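Local coordinates for mandelate racemase/muconate lactonizing protein (PDB 3VC5), which probably dehydrates D-glucarate to 5-dehydro-4-deoxy-D-glucarate with magnesium as cofactor, as a member of the mandelate racemase/muconate lactonizing enzyme family, at residues W50-I55 and E411-C416; T31-R36 and D404-M409; Y71-H76 and I418-D423; L343-A348 and D375-G380. One frame throughout, in Å; residues are numbered along the deposited sequence. Where two conformers were deposited one is given.

Overall arrangement
From the N terminus, strand 25-36 is the first joined to a distant part: contact 2 sets it against residues 404-409 of helix 403-415. Strand 50-60, next to it in the sheet, meets the end of that helix in contact 1, and the turn after strand 65-71 and the start of helix 74-85 meet residues 418-423 in contact 3. These three closures cross one another, each spanning more than 340 residues, and bring the C-terminal part of the chain back onto the N-terminal antiparallel sheet. Contact 4 closes a much shorter loop, nested inside all three, between helix 344-355 and residues 375-380. It touches contact 2 through Met409 and Phe35, and contact 1 through Arg53 and Ile55.

Contact 1: residues W50-I55 and E411-C416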
# COMPACT_ATOMS: atom_id res chain seq x y z
N TRP A 50 27.50 -22.35 9.97
CA TRP A 50 26.06 -22.55 10.16
C TRP A 50 25.34 -21.22 10.03
O TRP A 50 25.78 -20.23 10.63
CB TRP A 50 25.76 -23.12 11.54
CG TRP A 50 26.39 -24.45 11.80
CD1 TRP A 50 27.55 -24.70 12.51
CD2 TRP A 50 25.92 -25.73 11.34
NE1 TRP A 50 27.80 -26.06 12.54
CE2 TRP A 50 26.83 -26.71 11.82
CE3 TRP A 50 24.82 -26.15 10.58
CZ2 TRP A 50 26.67 -28.07 11.55
CZ3 TRP A 50 24.67 -27.50 10.31
CH2 TRP A 50 25.59 -28.45 10.81
N ALA A 51 24.25 -21.21 9.26
CA ALA A 51 23.33 -20.09 9.22
C ALA A 51 22.10 -20.49 10.06
O ALA A 51 21.72 -21.66 10.09
CB ALA A 51 22.92 -19.77 7.78
N LEU A 52 21.52 -19.52 10.76
CA LEU A 52 20.39 -19.77 11.67
C LEU A 52 19.10 -19.20 11.06
O LEU A 52 19.11 -18.15 10.40
CB LEU A 52 20.65 -19.02 12.98
CG LEU A 52 22.00 -19.30 13.67
CD1 LEU A 52 22.14 -18.50 14.96
CD2 LEU A 52 22.20 -20.80 13.92
N ARG A 53 17.98 -19.86 11.35
CA ARG A 53 16.64 -19.35 11.00
C ARG A 53 15.69 -19.79 12.09
O ARG A 53 16.01 -20.70 12.88
CB ARG A 53 16.14 -19.89 9.64
CG ARG A 53 16.97 -19.49 8.43
CD ARG A 53 16.94 -18.00 8.13
NE ARG A 53 15.84 -17.61 7.24
CZ ARG A 53 15.65 -16.35 6.83
NH1 ARG A 53 16.49 -15.41 7.25
NH2 ARG A 53 14.62 -16.03 6.03
N THR A 54 14.49 -19.21 12.08
CA THR A 54 13.43 -19.65 12.97
C THR A 54 12.25 -19.98 12.08
O THR A 54 11.83 -19.16 11.22
CB THR A 54 13.01 -18.54 13.96
OG1 THR A 54 14.14 -18.16 14.74
CG2 THR A 54 11.91 -19.05 14.90
N ILE A 55 11.76 -21.20 12.22
CA ILE A 55 10.57 -21.62 11.52
C ILE A 55 9.34 -21.45 12.41
O ILE A 55 9.34 -21.86 13.57
CB ILE A 55 10.69 -23.09 11.07
CG1 ILE A 55 12.00 -23.25 10.29
CG2 ILE A 55 9.46 -23.53 10.29
CD1 ILE A 55 12.17 -22.39 9.08
N GLU A 411 17.88 -30.24 15.37
CA GLU A 411 18.93 -30.93 16.09
C GLU A 411 20.28 -30.27 15.75
O GLU A 411 21.12 -30.10 16.63
CB GLU A 411 18.95 -32.42 15.72
CG GLU A 411 19.85 -33.31 16.63
CD GLU A 411 21.32 -33.25 16.22
OE1 GLU A 411 21.60 -32.99 15.00
OE2 GLU A 411 22.21 -33.44 17.10
N GLN A 412 20.46 -29.87 14.49
CA GLN A 412 21.69 -29.19 14.11
C GLN A 412 21.82 -27.88 14.90
O GLN A 412 22.89 -27.55 15.39
CB GLN A 412 21.70 -28.93 12.60
CG GLN A 412 21.92 -30.24 11.82
CD GLN A 412 21.79 -30.16 10.31
OE1 GLN A 412 22.07 -31.17 9.63
NE2 GLN A 412 21.34 -29.02 9.76
N TYR A 413 20.73 -27.11 14.97
CA TYR A 413 20.74 -25.89 15.78
C TYR A 413 21.20 -26.17 17.20
O TYR A 413 22.04 -25.44 17.76
CB TYR A 413 19.33 -25.27 15.81
CG TYR A 413 19.24 -24.08 16.73
CD1 TYR A 413 19.61 -22.82 16.29
CD2 TYR A 413 18.82 -24.24 18.05
CE1 TYR A 413 19.53 -21.69 17.16
CE2 TYR A 413 18.75 -23.15 18.93
CZ TYR A 413 19.11 -21.89 18.47
OH TYR A 413 19.04 -20.82 19.35
N GLU A 414 20.64 -27.22 17.81
CA GLU A 414 20.96 -27.51 19.21
C GLU A 414 22.47 -27.63 19.44
O GLU A 414 22.98 -27.13 20.44
CB GLU A 414 20.22 -28.75 19.73
CG GLU A 414 18.72 -28.51 19.97
CD GLU A 414 18.44 -27.46 21.06
OE1 GLU A 414 18.83 -27.67 22.23
OE2 GLU A 414 17.83 -26.41 20.75
N ARG A 415 23.19 -28.28 18.52
CA ARG A 415 24.62 -28.52 18.77
C ARG A 415 25.59 -27.77 17.88
O ARG A 415 26.77 -28.05 17.93
CB ARG A 415 24.92 -30.02 18.74
CG ARG A 415 24.21 -30.74 17.66
CD ARG A 415 25.05 -30.94 16.42
NE ARG A 415 24.39 -31.85 15.49
CZ ARG A 415 24.75 -32.03 14.22
NH1 ARG A 415 25.82 -31.40 13.72
NH2 ARG A 415 24.07 -32.86 13.46
N CYS A 416 25.13 -26.76 17.14
CA CYS A 416 26.01 -26.14 16.15
C CYS A 416 26.95 -25.12 16.78
O CYS A 416 27.92 -24.68 16.14
CB CYS A 416 25.18 -25.51 15.03
SG CYS A 416 24.41 -23.92 15.49
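Cys416 and Trp50 meet in a CH-pi contact: Cys416 CB stands 3.5 Å from the centroid of the five-membered Trp50 ring, only 7° off its normal. The thiol lies less squarely, with Cys416 SG 4.6 Å from the same centroid in an oblique sulfur-aromatic approach. With SG between the backbone N and the carbonyl carbon (chi1 77°), the sulfur leans away from the indole and toward Leu52.

Apolar packing continues there. Leu52 CD2 touches two partners at equal range, Tyr413 CD1 and Cys416 SG, each 4.1 Å away, and the leucine and tyrosine side chains cross at about a right angle. Ile418 adds to this layer by touching both Trp50 and Leu52. The arrangement belongs to the N-terminal capping domain of the enolase superfamily, in which a helix from late in the chain, here 403-415, packs on the antiparallel sheet formed by the first strands. Strand 50-60 is the middle one of the three.

Polar side chains close round the six-membered end of the indole. Gln412 NE2 comes within 3.7 Å of Trp50 CZ3, the amide plane turned 53° from the ring, and its rotation is fixed by a hydrogen bond to Ala34 O on the adjacent strand. Arg415 NH1 approaches Trp50 CZ2 at 4.1 Å, obliquely, with the guanidinium nearly perpendicular to the indole. That guanidinium is held one turn back along the helix by a side-on salt bridge, in which Arg415 NH2 lies 2.9 Å from Glu411 OE1 while NE serves both carboxylate oxygens.

Contact 2: residues T31-R36 and D404-M409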
# COMPACT_ATOMS: atom_id res chain seq x y z
N THR A 31 10.36 -22.98 15.98
CA THR A 31 11.48 -23.92 15.90
C THR A 31 12.74 -23.30 15.32
O THR A 31 12.79 -23.02 14.11
CB THR A 31 11.09 -25.14 15.04
OG1 THR A 31 9.83 -25.65 15.52
CG2 THR A 31 12.16 -26.26 15.14
N PRO A 32 13.77 -23.10 16.16
CA PRO A 32 15.02 -22.59 15.58
C PRO A 32 15.72 -23.71 14.83
O PRO A 32 15.67 -24.88 15.26
CB PRO A 32 15.81 -22.13 16.80
CG PRO A 32 15.32 -23.07 17.95
CD PRO A 32 13.87 -23.34 17.62
N VAL A 33 16.38 -23.37 13.72
CA VAL A 33 17.07 -24.36 12.88
C VAL A 33 18.43 -23.81 12.49
O VAL A 33 18.65 -22.57 12.52
CB VAL A 33 16.27 -24.68 11.58
CG1 VAL A 33 14.94 -25.38 11.91
CG2 VAL A 33 16.04 -23.42 10.72
N ALA A 34 19.35 -24.71 12.17
CA ALA A 34 20.65 -24.29 11.62
C ALA A 34 20.95 -25.16 10.43
O ALA A 34 20.57 -26.35 10.40
CB ALA A 34 21.77 -24.42 12.66
N PHE A 35 21.62 -24.58 9.43
CA PHE A 35 21.98 -25.36 8.24
C PHE A 35 23.33 -24.87 7.71
O PHE A 35 23.81 -23.81 8.11
CB PHE A 35 20.87 -25.27 7.18
CG PHE A 35 20.39 -23.86 6.93
CD1 PHE A 35 21.05 -23.04 6.01
CD2 PHE A 35 19.24 -23.38 7.59
CE1 PHE A 35 20.61 -21.69 5.79
CE2 PHE A 35 18.79 -22.08 7.38
CZ PHE A 35 19.47 -21.24 6.47
N ARG A 36 23.98 -25.68 6.86
CA ARG A 36 25.35 -25.42 6.43
C ARG A 36 25.40 -24.27 5.45
O ARG A 36 24.49 -24.13 4.59
CB ARG A 36 25.93 -26.68 5.77
CG ARG A 36 26.08 -27.83 6.76
CD ARG A 36 26.59 -29.11 6.10
NE ARG A 36 25.82 -29.46 4.89
CZ ARG A 36 24.70 -30.17 4.88
NH1 ARG A 36 24.19 -30.65 6.02
NH2 ARG A 36 24.08 -30.42 3.73
N ASP A 404 10.20 -34.29 9.46
CA ASP A 404 11.49 -34.92 9.73
C ASP A 404 12.63 -33.95 9.40
O ASP A 404 13.62 -33.84 10.16
CB ASP A 404 11.65 -36.20 8.89
CG ASP A 404 10.87 -37.38 9.45
OD1 ASP A 404 10.19 -37.22 10.49
OD2 ASP A 404 10.95 -38.48 8.84
N ALA A 405 12.53 -33.27 8.25
CA ALA A 405 13.61 -32.35 7.84
C ALA A 405 13.74 -31.21 8.86
O ALA A 405 14.86 -30.76 9.18
CB ALA A 405 13.35 -31.79 6.44
N LEU A 406 12.59 -30.75 9.36
CA LEU A 406 12.58 -29.71 10.42
C LEU A 406 13.29 -30.26 11.66
O LEU A 406 14.12 -29.57 12.26
CB LEU A 406 11.14 -29.31 10.78
CG LEU A 406 11.03 -28.22 11.84
CD1 LEU A 406 11.64 -26.88 11.37
CD2 LEU A 406 9.55 -28.07 12.17
N ALA A 407 12.98 -31.50 12.04
CA ALA A 407 13.66 -32.12 13.18
C ALA A 407 15.18 -32.24 12.98
O ALA A 407 15.95 -31.97 13.88
CB ALA A 407 13.04 -33.49 13.53
N VAL A 408 15.60 -32.63 11.78
CA VAL A 408 17.04 -32.72 11.46
C VAL A 408 17.70 -31.34 11.67
O VAL A 408 18.76 -31.22 12.28
CB VAL A 408 17.23 -33.22 10.02
CG1 VAL A 408 18.69 -33.02 9.54
CG2 VAL A 408 16.82 -34.71 9.91
N MET A 409 17.06 -30.29 11.15
CA MET A 409 17.71 -28.98 11.24
C MET A 409 17.63 -28.41 12.63
O MET A 409 18.50 -27.64 13.02
CB MET A 409 17.15 -27.97 10.25
CG MET A 409 17.50 -28.24 8.82
SD MET A 409 17.19 -26.72 7.89
CE MET A 409 17.40 -27.39 6.22
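Met409 O accepts the backbone N-H of Ala34 at 3.2 Å (N-H...O 166°), a straight bond whose donor sits above the carbonyl plane, not on a lone pair. The same oxygen receives a CA-H...O contact from Val33 CA at 3.6 Å, so two successive strand residues close on one helix carbonyl.

Around this bond the side chains interlock. Val33 CB lies 3.7 Å from Met409 CB, where the backbones also come close, and Val33 CG1 rests 3.7 Å from Leu406 CD1, the two side chains crossing at about a right angle. With CG anti to the backbone N (chi1 -179°), Leu406 also sends CD1 toward Thr31 CG2, a tip-to-tip approach of 3.9 Å.

At the other end Met409, extended beyond CG, carries its sulfur to Phe35: SD is 3.9 Å from CD2 and 5.1 Å from the ring centroid, an oblique Met-aromatic contact. Val376 touches Met409 as well, and Leu343 touches Phe35. The strand and helix axes are 76° apart here, a late helix lying on the N-terminal sheet, as in the capping domain of the enolase superfamily.

Contact 3: residues Y71-H76 and I418-D423; sequences YGDLAH and IRTRDD. With PO4 (phosphate ion), chain B.
The backbone N of Arg421 donates to Asp73 OD1 at 2.9 Å along an almost straight line (176°), reaching the oxygen from above the carboxylate plane. From this pinned backbone the arginine side chain leaves with CG anti to N (chi1 174°) and stays extended to NE, which carries the guanidinium well away from Asp73. There it grips Asp423 side-on: Arg421 NE to Asp423 OD1 is 2.8 Å and Arg421 NH2 to Asp423 OD2 is 2.7 Å, the second on the syn lone pair. A phosphate ion, probably from the crystallisation liquor, sits at the guanidinium edge, with Arg421 NH2 2.9 Å from phosphate O3 and NH1 hydrogen-bonded to the same oxygen.

Lys211, His367, Asn42 and His47 also bind the phosphate. Because Lys211 is a predicted proton acceptor, this anion probably marks the active-site pocket, which in the enolase superfamily lies between the capping domain and the barrel. A leucine in place of Arg421 would probably leave Asp423, whose OD2 is also bonded by Asn42, without its charged mate and the phosphate without two of its donors.

Farther out, Leu74 N makes a weak hydrogen bond of 2.9 Å to Arg419 O, bent to 122°. Three waters bridge the segments: one joins Gly72 O to Arg419 O, one joins Asp73 OD2 to Arg421 O, and one joins Ala75 N to Thr420 OG1. The packing itself is thin. Thr420 CG2 lies 4.0 Å from Asp73 CG, the side chains crossing at about a right angle, and Leu74 CB stands 3.6 Å from Arg419 O.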
# COMPACT_ATOMS: atom_id res chain seq x y z
N TYR A 71 14.63 -14.78 10.99
CA TYR A 71 16.03 -14.89 11.45
C TYR A 71 16.11 -15.80 12.65
O TYR A 71 15.11 -15.97 13.38
CB TYR A 71 16.52 -13.50 11.88
CG TYR A 71 16.29 -12.51 10.79
CD1 TYR A 71 17.02 -12.54 9.60
CD2 TYR A 71 15.32 -11.51 10.94
CE1 TYR A 71 16.78 -11.64 8.57
CE2 TYR A 71 15.10 -10.58 9.92
CZ TYR A 71 15.84 -10.63 8.75
OH TYR A 71 15.61 -9.71 7.78
N GLY A 72 17.30 -16.40 12.86
CA GLY A 72 17.54 -17.30 13.99
C GLY A 72 18.36 -16.72 15.14
O GLY A 72 18.56 -17.41 16.15
N ASP A 73 18.80 -15.46 15.01
CA ASP A 73 19.60 -14.81 16.07
C ASP A 73 18.84 -14.89 17.40
O ASP A 73 17.63 -14.68 17.44
CB ASP A 73 19.87 -13.34 15.75
CG ASP A 73 20.86 -13.13 14.60
OD1 ASP A 73 21.55 -14.08 14.17
OD2 ASP A 73 20.97 -11.99 14.12
N LEU A 74 19.58 -15.10 18.49
CA LEU A 74 18.99 -15.44 19.77
C LEU A 74 18.00 -14.36 20.24
O LEU A 74 16.87 -14.69 20.68
CB LEU A 74 20.10 -15.63 20.82
CG LEU A 74 19.65 -16.10 22.20
CD1 LEU A 74 18.94 -17.46 22.11
CD2 LEU A 74 20.86 -16.13 23.16
N ALA A 75 18.41 -13.08 20.20
CA ALA A 75 17.53 -12.03 20.70
C ALA A 75 16.23 -11.97 19.90
O ALA A 75 15.13 -11.75 20.46
CB ALA A 75 18.25 -10.69 20.69
N HIS A 76 16.33 -12.18 18.60
CA HIS A 76 15.15 -12.23 17.75
C HIS A 76 14.30 -13.45 18.06
O HIS A 76 13.07 -13.33 18.19
CB HIS A 76 15.56 -12.24 16.27
CG HIS A 76 14.39 -12.18 15.33
ND1 HIS A 76 13.56 -11.08 15.24
CD2 HIS A 76 13.92 -13.08 14.42
CE1 HIS A 76 12.65 -11.29 14.31
NE2 HIS A 76 12.83 -12.52 13.82
N ILE A 418 26.46 -22.03 17.57
CA ILE A 418 26.27 -20.63 17.15
C ILE A 418 24.88 -20.20 17.54
O ILE A 418 23.92 -20.94 17.34
CB ILE A 418 26.49 -20.41 15.62
CG1 ILE A 418 27.93 -20.79 15.24
CG2 ILE A 418 26.22 -18.96 15.24
CD1 ILE A 418 28.20 -20.76 13.77
N ARG A 419 24.76 -19.00 18.12
CA ARG A 419 23.45 -18.52 18.57
C ARG A 419 23.09 -17.16 17.98
O ARG A 419 21.91 -16.82 17.94
CB ARG A 419 23.39 -18.44 20.09
CG ARG A 419 23.37 -19.82 20.75
CD ARG A 419 22.06 -20.51 20.47
NE ARG A 419 21.93 -21.88 20.99
CZ ARG A 419 22.16 -22.97 20.26
NH1 ARG A 419 22.58 -22.87 19.00
NH2 ARG A 419 21.96 -24.18 20.79
N THR A 420 24.09 -16.42 17.50
CA THR A 420 23.86 -15.11 16.87
C THR A 420 24.88 -14.94 15.75
O THR A 420 26.08 -15.16 15.96
CB THR A 420 24.00 -13.92 17.87
OG1 THR A 420 23.00 -14.03 18.87
CG2 THR A 420 23.84 -12.59 17.17
N ARG A 421 24.40 -14.55 14.57
CA ARG A 421 25.26 -14.35 13.42
C ARG A 421 26.34 -13.33 13.75
O ARG A 421 26.05 -12.23 14.25
CB ARG A 421 24.43 -13.88 12.21
CG ARG A 421 25.31 -13.53 11.03
CD ARG A 421 24.50 -13.15 9.81
NE ARG A 421 25.38 -12.76 8.72
CZ ARG A 421 24.98 -12.27 7.54
NH1 ARG A 421 23.70 -12.08 7.29
NH2 ARG A 421 25.89 -11.95 6.62
N ASP A 422 27.60 -13.67 13.43
CA ASP A 422 28.71 -12.77 13.71
C ASP A 422 29.84 -12.94 12.67
O ASP A 422 30.90 -13.50 12.98
CB ASP A 422 29.20 -12.99 15.15
CG ASP A 422 30.30 -11.99 15.57
OD1 ASP A 422 30.51 -10.94 14.88
OD2 ASP A 422 30.96 -12.26 16.60
N ASP A 423 29.61 -12.42 11.46
CA ASP A 423 30.61 -12.51 10.38
C ASP A 423 31.94 -11.89 10.80
O ASP A 423 33.00 -12.38 10.42
CB ASP A 423 30.17 -11.76 9.11
CG ASP A 423 28.85 -12.25 8.54
OD1 ASP A 423 28.17 -13.10 9.15
OD2 ASP A 423 28.45 -11.74 7.48
P PO4 B . 24.94 -11.37 3.21
O1 PO4 B . 26.41 -11.42 3.34
O2 PO4 B . 24.52 -12.79 2.90
O3 PO4 B . 24.30 -10.94 4.46
O4 PO4 B . 24.61 -10.46 2.14
O HOH W 1 19.69 -18.42 18.30
O HOH W 2 23.82 -10.72 14.10
O HOH W 3 21.07 -12.16 19.36

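Contact 4: residues L343-A348 and D375-G380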
# COMPACT_ATOMS: atom_id res chain seq x y z
N LEU A 343 15.48 -20.55 3.54
CA LEU A 343 14.95 -21.84 3.09
C LEU A 343 13.69 -21.65 2.23
O LEU A 343 13.43 -20.55 1.70
CB LEU A 343 14.69 -22.71 4.33
CG LEU A 343 15.92 -22.92 5.21
CD1 LEU A 343 15.51 -23.76 6.42
CD2 LEU A 343 17.03 -23.62 4.42
N GLY A 344 12.94 -22.73 2.03
CA GLY A 344 11.88 -22.72 1.03
C GLY A 344 10.60 -21.99 1.45
O GLY A 344 9.81 -21.60 0.60
N ILE A 345 10.39 -21.81 2.75
CA ILE A 345 9.22 -21.04 3.19
C ILE A 345 9.44 -19.59 2.77
O ILE A 345 8.58 -18.97 2.13
CB ILE A 345 9.01 -21.16 4.70
CG1 ILE A 345 8.61 -22.61 5.04
CG2 ILE A 345 7.95 -20.12 5.20
CD1 ILE A 345 8.85 -22.95 6.52
N SER A 346 10.62 -19.07 3.08
CA SER A 346 11.01 -17.70 2.64
C SER A 346 10.99 -17.63 1.11
O SER A 346 10.49 -16.66 0.55
CB SER A 346 12.39 -17.31 3.15
OG SER A 346 12.27 -16.97 4.51
N LEU A 347 11.51 -18.65 0.42
CA LEU A 347 11.52 -18.60 -1.06
C LEU A 347 10.09 -18.55 -1.62
O LEU A 347 9.81 -17.76 -2.55
CB LEU A 347 12.25 -19.79 -1.70
CG LEU A 347 12.44 -19.69 -3.23
CD1 LEU A 347 13.21 -18.47 -3.66
CD2 LEU A 347 13.14 -20.95 -3.73
N ALA A 348 9.17 -19.32 -1.03
CA ALA A 348 7.77 -19.31 -1.50
C ALA A 348 7.19 -17.90 -1.26
O ALA A 348 6.56 -17.32 -2.14
CB ALA A 348 6.94 -20.33 -0.77
N ASP A 375 16.59 -27.99 2.99
CA ASP A 375 15.30 -27.34 3.11
C ASP A 375 14.44 -28.05 4.14
O ASP A 375 14.76 -29.18 4.54
CB ASP A 375 14.58 -27.29 1.77
CG ASP A 375 13.74 -26.01 1.60
OD1 ASP A 375 13.32 -25.40 2.63
OD2 ASP A 375 13.51 -25.62 0.43
N VAL A 376 13.40 -27.35 4.61
CA VAL A 376 12.41 -27.95 5.51
C VAL A 376 11.05 -28.16 4.84
O VAL A 376 10.10 -28.59 5.51
CB VAL A 376 12.23 -27.11 6.81
CG1 VAL A 376 13.53 -27.10 7.64
CG2 VAL A 376 11.75 -25.70 6.46
N VAL A 377 10.93 -27.86 3.54
CA VAL A 377 9.67 -28.17 2.83
C VAL A 377 9.95 -29.30 1.83
O VAL A 377 11.11 -29.52 1.45
CB VAL A 377 9.05 -26.95 2.12
CG1 VAL A 377 8.85 -25.79 3.13
CG2 VAL A 377 9.97 -26.47 0.98
N ALA A 378 8.89 -29.97 1.39
CA ALA A 378 9.00 -31.01 0.36
C ALA A 378 9.53 -30.44 -0.96
O ALA A 378 9.17 -29.33 -1.33
CB ALA A 378 7.65 -31.66 0.16
N PRO A 379 10.35 -31.21 -1.69
CA PRO A 379 11.21 -30.77 -2.82
C PRO A 379 10.58 -30.30 -4.15
O PRO A 379 11.25 -29.60 -4.92
CB PRO A 379 12.09 -32.01 -3.08
CG PRO A 379 11.24 -33.16 -2.63
CD PRO A 379 10.53 -32.65 -1.40
N GLY A 380 9.34 -30.67 -4.45
CA GLY A 380 8.82 -30.50 -5.81
C GLY A 380 8.11 -29.21 -6.19
O GLY A 380 7.76 -29.01 -7.36
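Gly344 N and Val376 N both donate to Asp375 OD1, each at 2.8 Å, one from each side of the interface. The glycine arrives on the syn side of the oxygen, 24° out of the carboxylate plane, and Val376 on the anti side, so two N-H groups fix the rotation of the acid. Gly344 begins helix 344-355, and the positive end of the helix would probably help to stabilise a charged carboxylate there. The fit is close: Asp375 OD2 stands 3.4 Å from Gly344 CA on the side where a side chain would point. An asparagine in place of Asp375 is likely to weaken this grip, since the negative charge facing the helix start would be lost and the amide could turn its NH2 toward the two donors.

Beside the polar pair, aliphatic groups fill the interface. Ile345 CG1 touches Val377 CG1 at 3.7 Å, and Ile345 CD1 lies 4.0 Å from Val376 CG2. Leu343 CD1 meets Val376 CG1 at 4.1 Å, the two side chains crossing at about a right angle.

Beyond Val377 the order fades. Ala378, Pro379 and Gly380 run on without contacting residues 343-348; the last two are exposed, and all three were deposited in two conformers, consistent with local flexibility in this loop.

Both segments belong to the barrel part of the enolase fold and here meet the capping domain: Leu343 and Val376 touch Met409 of helix 403-415, while Ile345 packs on Leu67 and Glu69 of strand 65-71, whose Glu69 also accepts from Leu343 N and Ser346 N.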